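Local structure of putative cytochrome P450 120 (Synechocystis sp., 2VE3) at residues 107-111 / 112-116; 302-305 / 306-310; 291-295 / 296-300. The protein probably acts as a haem-dependent monooxygenase of the cytochrome P450 family, and binds retinoic acid beside its haem. All coordinates share one frame; numbering follows the deposited sequence.

The three contacts are local turns and helix segments of the cytochrome P450 fold, met along the chain in the order contact 1, contact 3, contact 2. Contact 1 joins helices 98-109 and 114-118 and reaches the haem through Phe112. Contact 3, more peripheral, forms the short helix 295-298, and contact 2, which adjoins it in sequence, opens helix 302-314. The centre of contact 1 lies about 23 Å from that of contact 2 and about 19 Å from that of contact 3. Contacts 2 and 3, with centres about 16 Å apart, are joined by sequence and through Lys402 of helix 394-411, which hydrogen-bonds to Leu298 O and also reaches contact 2. Contact 1 is only loosely linked to contact 3, through Asp118.

Contact 1 (107-111 / 112-116); sequences ILYQA and FLPRT
Tyr109, whose chi1 of 176° sends the ring out opposite its own N, and Leu113, with CG swung beside its N (chi1 -64°), bring ring and methyl together where two helices of the P450 fold meet. The helix that starts at residue 98 passes here into a short 3-10 segment, and the chain starts again as helix 114-118, for which Leu113 occupies the N-cap position. The two side chains cross at about a right angle, Leu113 CD2 lying 3.7 Å from Tyr109 CE2 in an oblique approach to the ring. The other methyl of Leu113, CD1, sits close against the bent chain of Gln110, 3.2 Å from its OE1, an apolar group against an amide oxygen. Phe112 N donates to Tyr109 O at 2.7 Å, the i to i+3 pattern of a 3-10 turn. Phe112 itself is buried: Ala111 CB stands over one face of its ring in a CH-pi contact, 4.2 Å from the centroid and displaced toward the rim. The ring also touches the haem, Leu251 of helix 241-272 and Leu392, placing this turn in the wall of the haem pocket. Past the new helix start, Thr116 turns its methyl back, CG2 lying 3.5 Å from Ala111 O.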
loop_
_atom_site.group_PDB
_atom_site.type_symbol
_atom_site.label_atom_id
_atom_site.label_comp_id
_atom_site.label_asym_id
_atom_site.label_seq_id
_atom_site.Cartn_x
_atom_site.Cartn_y
_atom_site.Cartn_z
ATOM N N ILE A 107 5.633 18.777 3.191
ATOM C CA ILE A 107 6.041 18.526 4.580
ATOM C C ILE A 107 6.394 17.046 4.829
ATOM O O ILE A 107 7.467 16.721 5.366
ATOM C CB ILE A 107 4.916 18.972 5.556
ATOM C CG1 ILE A 107 4.846 20.504 5.619
ATOM C CG2 ILE A 107 5.104 18.357 6.947
ATOM C CD1 ILE A 107 3.573 21.042 6.174
ATOM N N LEU A 108 5.485 16.161 4.423
ATOM C CA LEU A 108 5.641 14.723 4.645
ATOM C C LEU A 108 6.783 14.120 3.824
ATOM O O LEU A 108 7.501 13.257 4.317
ATOM C CB LEU A 108 4.296 13.985 4.449
ATOM C CG LEU A 108 3.283 14.159 5.601
ATOM C CD1 LEU A 108 1.823 14.095 5.158
ATOM C CD2 LEU A 108 3.527 13.156 6.709
ATOM N N TYR A 109 6.982 14.606 2.600
ATOM C CA TYR A 109 8.064 14.118 1.738
ATOM C C TYR A 109 9.438 14.198 2.417
ATOM O O TYR A 109 10.287 13.334 2.230
ATOM C CB TYR A 109 8.067 14.853 0.388
ATOM C CG TYR A 109 9.226 14.466 -0.513
ATOM C CD1 TYR A 109 9.449 13.125 -0.867
ATOM C CD2 TYR A 109 10.105 15.439 -1.017
ATOM C CE1 TYR A 109 10.522 12.759 -1.692
ATOM C CE2 TYR A 109 11.186 15.079 -1.849
ATOM C CZ TYR A 109 11.381 13.737 -2.181
ATOM O OH TYR A 109 12.439 13.358 -2.995
ATOM N N GLN A 110 9.633 15.226 3.230
ATOM C CA GLN A 110 10.872 15.398 3.978
ATOM C C GLN A 110 11.223 14.198 4.874
ATOM O O GLN A 110 12.392 13.974 5.180
ATOM C CB GLN A 110 10.821 16.698 4.777
ATOM C CG GLN A 110 10.880 17.954 3.900
ATOM C CD GLN A 110 12.285 18.238 3.392
ATOM O OE1 GLN A 110 13.252 18.228 4.166
ATOM N NE2 GLN A 110 12.409 18.492 2.088
ATOM N N ALA A 111 10.214 13.420 5.268
ATOM C CA ALA A 111 10.449 12.179 6.010
ATOM C C ALA A 111 11.036 11.073 5.142
ATOM O O ALA A 111 11.594 10.108 5.663
ATOM C CB ALA A 111 9.175 11.702 6.711
ATOM N N PHE A 112 10.938 11.224 3.822
ATOM C CA PHE A 112 11.376 10.171 2.898
ATOM C C PHE A 112 12.477 10.613 1.924
ATOM O O PHE A 112 12.590 10.087 0.819
ATOM C CB PHE A 112 10.161 9.572 2.162
ATOM C CG PHE A 112 9.064 9.111 3.088
ATOM C CD1 PHE A 112 9.157 7.895 3.747
ATOM C CD2 PHE A 112 7.957 9.908 3.327
ATOM C CE1 PHE A 112 8.162 7.475 4.614
ATOM C CE2 PHE A 112 6.952 9.487 4.198
ATOM C CZ PHE A 112 7.055 8.267 4.837
ATOM N N LEU A 113 13.299 11.572 2.346
ATOM C CA LEU A 113 14.430 12.028 1.527
ATOM C C LEU A 113 15.497 10.940 1.411
ATOM O O LEU A 113 15.689 10.172 2.353
ATOM C CB LEU A 113 15.036 13.314 2.097
ATOM C CG LEU A 113 14.124 14.549 2.098
ATOM C CD1 LEU A 113 14.701 15.627 2.997
ATOM C CD2 LEU A 113 13.884 15.075 0.686
ATOM N N PRO A 114 16.182 10.867 0.247
ATOM C CA PRO A 114 17.228 9.876 -0.007
ATOM C C PRO A 114 18.176 9.627 1.173
ATOM O O PRO A 114 18.502 8.472 1.453
ATOM C CB PRO A 114 17.982 10.471 -1.200
ATOM C CG PRO A 114 16.917 11.168 -1.967
ATOM C CD PRO A 114 15.973 11.736 -0.931
ATOM N N ARG A 115 18.607 10.686 1.856
ATOM C CA ARG A 115 19.528 10.534 2.985
ATOM C C ARG A 115 18.842 10.100 4.278
ATOM O O ARG A 115 19.437 9.389 5.075
ATOM C CB ARG A 115 20.364 11.804 3.206
ATOM C CG ARG A 115 21.550 11.925 2.249
ATOM C CD ARG A 115 22.381 13.172 2.524
ATOM N NE ARG A 115 21.641 14.409 2.251
ATOM C CZ ARG A 115 21.899 15.584 2.825
ATOM N NH1 ARG A 115 22.878 15.695 3.723
ATOM N NH2 ARG A 115 21.169 16.650 2.512
ATOM N N THR A 116 17.602 10.529 4.483
ATOM C CA THR A 116 16.831 10.157 5.683
ATOM C C THR A 116 16.475 8.667 5.644
ATOM O O THR A 116 16.397 8.003 6.679
ATOM C CB THR A 116 15.530 10.987 5.816
ATOM O OG1 THR A 116 15.844 12.384 5.816
ATOM C CG2 THR A 116 14.762 10.638 7.108
#

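Contact 2 (302-305 / 306-310); sequences PYLD and QVLQE
Tyr303 and Val307, one helical turn apart, form the tight flank of this segment together with Leu304 and Leu308. Val307 CG2 approaches the Tyr303 ring obliquely, 3.7 Å from CE2, and makes an off-centre CH-pi contact with it. Beside them Leu304, directed along the helix surface by a chi1 of 176°, meets Leu308 CD1 through its CG at 3.9 Å. The Tyr303 and Val307 pair faces Ile276 of helix 274-285, whereas Leu304 packs on Ala405 and Thr406 of helix 394-411, so the apolar flank is enclosed between neighbouring helices. The i to i+4 backbone bonds of the helix continue through this part, Leu308 N to Leu304 O at 3.0 Å and Val307 N to Tyr303 O at 3.2 Å.

The other flank is looser. Pro302 is exposed and Asp305 partly so, with little side-chain contact between them; the carboxylate of Asp305 is instead held by a salt bridge to Lys402, while Gln309 OE1 accepts from Arg398. Farther on, Glu310 and Arg313 form the Glu-x-x-Arg pair of the P450 K helix, and Arg366, from beyond the helix, adds a second salt bridge to Glu310, as in the Glu-Arg-Arg triad of the family.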
loop_
_atom_site.group_PDB
_atom_site.type_symbol
_atom_site.label_atom_id
_atom_site.label_comp_id
_atom_site.label_asym_id
_atom_site.label_seq_id
_atom_site.Cartn_x
_atom_site.Cartn_y
_atom_site.Cartn_z
ATOM N N PRO A 302 20.394 -4.284 -9.465
ATOM C CA PRO A 302 19.521 -4.071 -10.624
ATOM C C PRO A 302 18.556 -5.228 -10.941
ATOM O O PRO A 302 17.425 -4.976 -11.367
ATOM C CB PRO A 302 20.515 -3.893 -11.789
ATOM C CG PRO A 302 21.763 -4.574 -11.336
ATOM C CD PRO A 302 21.815 -4.234 -9.864
ATOM N N TYR A 303 18.999 -6.474 -10.786
ATOM C CA TYR A 303 18.105 -7.592 -11.051
ATOM C C TYR A 303 17.013 -7.716 -9.977
ATOM O O TYR A 303 15.866 -7.977 -10.304
ATOM C CB TYR A 303 18.865 -8.916 -11.191
ATOM C CG TYR A 303 17.927 -10.057 -11.484
ATOM C CD1 TYR A 303 17.321 -10.173 -12.729
ATOM C CD2 TYR A 303 17.606 -10.997 -10.491
ATOM C CE1 TYR A 303 16.449 -11.202 -13.000
ATOM C CE2 TYR A 303 16.713 -12.026 -10.749
ATOM C CZ TYR A 303 16.150 -12.123 -12.002
ATOM O OH TYR A 303 15.287 -13.137 -12.271
ATOM N N LEU A 304 17.374 -7.530 -8.703
ATOM C CA LEU A 304 16.385 -7.537 -7.620
ATOM C C LEU A 304 15.371 -6.415 -7.850
ATOM O O LEU A 304 14.162 -6.622 -7.686
ATOM C CB LEU A 304 17.049 -7.414 -6.240
ATOM C CG LEU A 304 16.133 -7.320 -5.014
ATOM C CD1 LEU A 304 15.211 -8.544 -4.890
ATOM C CD2 LEU A 304 16.913 -7.136 -3.730
ATOM N N ASP A 305 15.867 -5.244 -8.255
ATOM C CA ASP A 305 15.005 -4.153 -8.704
ATOM C C ASP A 305 13.894 -4.624 -9.650
ATOM O O ASP A 305 12.730 -4.260 -9.457
ATOM C CB ASP A 305 15.816 -3.056 -9.394
ATOM C CG ASP A 305 16.504 -2.116 -8.422
ATOM O OD1 ASP A 305 16.341 -2.238 -7.186
ATOM O OD2 ASP A 305 17.235 -1.239 -8.917
ATOM N N GLN A 306 14.266 -5.403 -10.678
ATOM C CA GLN A 306 13.299 -5.966 -11.642
ATOM C C GLN A 306 12.254 -6.904 -11.020
ATOM O O GLN A 306 11.076 -6.849 -11.358
ATOM C CB GLN A 306 14.029 -6.747 -12.722
ATOM C CG GLN A 306 14.757 -5.889 -13.751
ATOM C CD GLN A 306 15.367 -6.747 -14.846
ATOM O OE1 GLN A 306 14.727 -7.673 -15.373
ATOM N NE2 GLN A 306 16.616 -6.451 -15.187
ATOM N N VAL A 307 12.718 -7.799 -10.157
ATOM C CA VAL A 307 11.844 -8.764 -9.465
ATOM C C VAL A 307 10.787 -8.006 -8.645
ATOM O O VAL A 307 9.595 -8.368 -8.625
ATOM C CB VAL A 307 12.700 -9.691 -8.577
ATOM C CG1 VAL A 307 11.835 -10.566 -7.676
ATOM C CG2 VAL A 307 13.618 -10.533 -9.438
ATOM N N LEU A 308 11.223 -6.937 -7.988
ATOM C CA LEU A 308 10.341 -6.202 -7.095
ATOM C C LEU A 308 9.310 -5.369 -7.868
ATOM O O LEU A 308 8.146 -5.335 -7.476
ATOM C CB LEU A 308 11.145 -5.407 -6.056
ATOM C CG LEU A 308 11.996 -6.230 -5.085
ATOM C CD1 LEU A 308 12.863 -5.320 -4.205
ATOM C CD2 LEU A 308 11.151 -7.169 -4.209
ATOM N N GLN A 309 9.713 -4.785 -9.003
ATOM C CA GLN A 309 8.753 -4.205 -9.956
ATOM C C GLN A 309 7.674 -5.217 -10.386
ATOM O O GLN A 309 6.494 -4.870 -10.511
ATOM C CB GLN A 309 9.460 -3.675 -11.227
ATOM C CG GLN A 309 10.375 -2.413 -11.052
ATOM C CD GLN A 309 9.594 -1.129 -10.846
ATOM O OE1 GLN A 309 9.001 -0.904 -9.783
ATOM N NE2 GLN A 309 9.598 -0.271 -11.853
ATOM N N GLU A 310 8.097 -6.461 -10.621
ATOM C CA GLU A 310 7.204 -7.502 -11.117
ATOM C C GLU A 310 6.303 -8.140 -10.037
ATOM O O GLU A 310 5.159 -8.517 -10.328
ATOM C CB GLU A 310 7.995 -8.556 -11.923
ATOM C CG GLU A 310 7.205 -9.783 -12.396
ATOM C CD GLU A 310 6.089 -9.481 -13.383
ATOM O OE1 GLU A 310 5.728 -8.300 -13.585
ATOM O OE2 GLU A 310 5.562 -10.448 -13.973
#

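Contact 3 (291-295 / 296-300); sequences QELTA and ETLKK
Thr294 and Thr297 supply the polar part of this turn: their side chains cross at about a right angle and the hydroxyls meet, OG1 to OG1 3.1 Å, in a hydrogen bond either could donate. The Thr294 carbonyl accepts two weak backbone bonds, from Thr297 N at 3.1 Å and from Leu298 N at 3.4 Å, which start the short, loosely bonded helix.

The apolar part is the crossing of Leu293 and Leu298. With its first torsion near trans (chi1 -171°), Leu293 extends CD2 to within 3.6 Å of Leu298 CG, and both side chains rest on Thr406 of helix 394-411, with Leu121 of helix 121-137 also against Leu298. An alanine in place of Leu298 would probably leave Leu293 CD2 without this partner and open a gap toward Thr406 and Leu121.

Charged groups lie at the surface. The Lys299 chain passes alongside Ala295 O, its CD 3.5 Å away, and its amine is paired only weakly, at long range, with Asp118. The Glu296 chain folds back, OE1 standing 3.5 Å from Ala295 CB and near that like-charged aspartate.

Lying between helices 274-285 and 302-314, the short helix is consistent with the J' helix seen in many cytochromes P450.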
loop_
_atom_site.group_PDB
_atom_site.type_symbol
_atom_site.label_atom_id
_atom_site.label_comp_id
_atom_site.label_asym_id
_atom_site.label_seq_id
_atom_site.Cartn_x
_atom_site.Cartn_y
_atom_site.Cartn_z
ATOM N N GLN A 291 27.428 -9.248 7.699
ATOM C CA GLN A 291 26.390 -8.420 8.291
ATOM C C GLN A 291 26.532 -7.017 7.706
ATOM O O GLN A 291 25.566 -6.250 7.666
ATOM C CB GLN A 291 26.435 -8.436 9.822
ATOM C CG GLN A 291 25.262 -9.199 10.448
ATOM C CD GLN A 291 25.081 -10.605 9.878
ATOM O OE1 GLN A 291 25.776 -11.543 10.271
ATOM N NE2 GLN A 291 24.135 -10.754 8.956
ATOM N N GLU A 292 27.742 -6.713 7.232
ATOM C CA GLU A 292 28.038 -5.467 6.526
ATOM C C GLU A 292 27.119 -5.281 5.315
ATOM O O GLU A 292 27.311 -5.907 4.264
ATOM C CB GLU A 292 29.504 -5.433 6.100
ATOM N N LEU A 293 26.113 -4.423 5.494
ATOM C CA LEU A 293 25.155 -4.077 4.445
ATOM C C LEU A 293 24.769 -2.597 4.576
ATOM O O LEU A 293 24.121 -2.204 5.552
ATOM C CB LEU A 293 23.910 -4.977 4.538
ATOM C CG LEU A 293 22.857 -4.951 3.418
ATOM C CD1 LEU A 293 21.850 -6.081 3.588
ATOM C CD2 LEU A 293 22.136 -3.612 3.322
ATOM N N THR A 294 25.169 -1.792 3.593
ATOM C CA THR A 294 24.887 -0.352 3.585
ATOM C C THR A 294 23.827 0.037 2.564
ATOM O O THR A 294 23.432 -0.767 1.728
ATOM C CB THR A 294 26.155 0.480 3.282
ATOM O OG1 THR A 294 27.037 -0.279 2.450
ATOM C CG2 THR A 294 26.870 0.864 4.569
ATOM N N ALA A 295 23.386 1.289 2.640
ATOM C CA ALA A 295 22.446 1.860 1.684
ATOM C C ALA A 295 22.988 1.850 0.255
ATOM O O ALA A 295 22.223 1.732 -0.702
ATOM C CB ALA A 295 22.070 3.274 2.103
ATOM N N GLU A 296 24.305 1.978 0.114
ATOM C CA GLU A 296 24.925 1.979 -1.208
ATOM C C GLU A 296 25.041 0.549 -1.764
ATOM O O GLU A 296 25.106 0.358 -2.977
ATOM C CB GLU A 296 26.288 2.703 -1.194
ATOM C CG GLU A 296 26.325 4.050 -0.404
ATOM C CD GLU A 296 25.172 5.017 -0.742
ATOM O OE1 GLU A 296 24.186 5.066 0.038
ATOM O OE2 GLU A 296 25.244 5.718 -1.782
ATOM N N THR A 297 25.051 -0.444 -0.874
ATOM C CA THR A 297 25.051 -1.856 -1.267
ATOM C C THR A 297 23.732 -2.285 -1.936
ATOM O O THR A 297 23.738 -2.948 -2.984
ATOM C CB THR A 297 25.378 -2.762 -0.062
ATOM O OG1 THR A 297 26.747 -2.551 0.322
ATOM C CG2 THR A 297 25.166 -4.243 -0.397
ATOM N N LEU A 298 22.613 -1.899 -1.331
ATOM C CA LEU A 298 21.280 -2.153 -1.887
ATOM C C LEU A 298 21.026 -1.436 -3.219
ATOM O O LEU A 298 20.129 -1.817 -3.976
ATOM C CB LEU A 298 20.203 -1.744 -0.879
ATOM C CG LEU A 298 20.168 -2.426 0.492
ATOM C CD1 LEU A 298 19.283 -1.639 1.450
ATOM C CD2 LEU A 298 19.717 -3.885 0.401
ATOM N N LYS A 299 21.807 -0.387 -3.492
ATOM C CA LYS A 299 21.739 0.323 -4.780
ATOM C C LYS A 299 22.526 -0.380 -5.886
ATOM O O LYS A 299 22.564 0.090 -7.022
ATOM C CB LYS A 299 22.221 1.767 -4.635
ATOM C CG LYS A 299 21.186 2.713 -4.071
ATOM C CD LYS A 299 21.860 3.924 -3.464
ATOM C CE LYS A 299 20.852 4.910 -2.881
ATOM N NZ LYS A 299 20.121 4.344 -1.723
ATOM N N LYS A 300 23.154 -1.501 -5.541
ATOM C CA LYS A 300 23.868 -2.343 -6.503
ATOM C C LYS A 300 23.078 -3.621 -6.836
ATOM O O LYS A 300 23.656 -4.691 -7.073
ATOM C CB LYS A 300 25.252 -2.717 -5.956
ATOM C CG LYS A 300 26.231 -1.555 -5.776
ATOM C CD LYS A 300 27.668 -2.078 -5.847
ATOM C CE LYS A 300 28.708 -1.003 -5.522
ATOM N NZ LYS A 300 28.993 -0.929 -4.051
#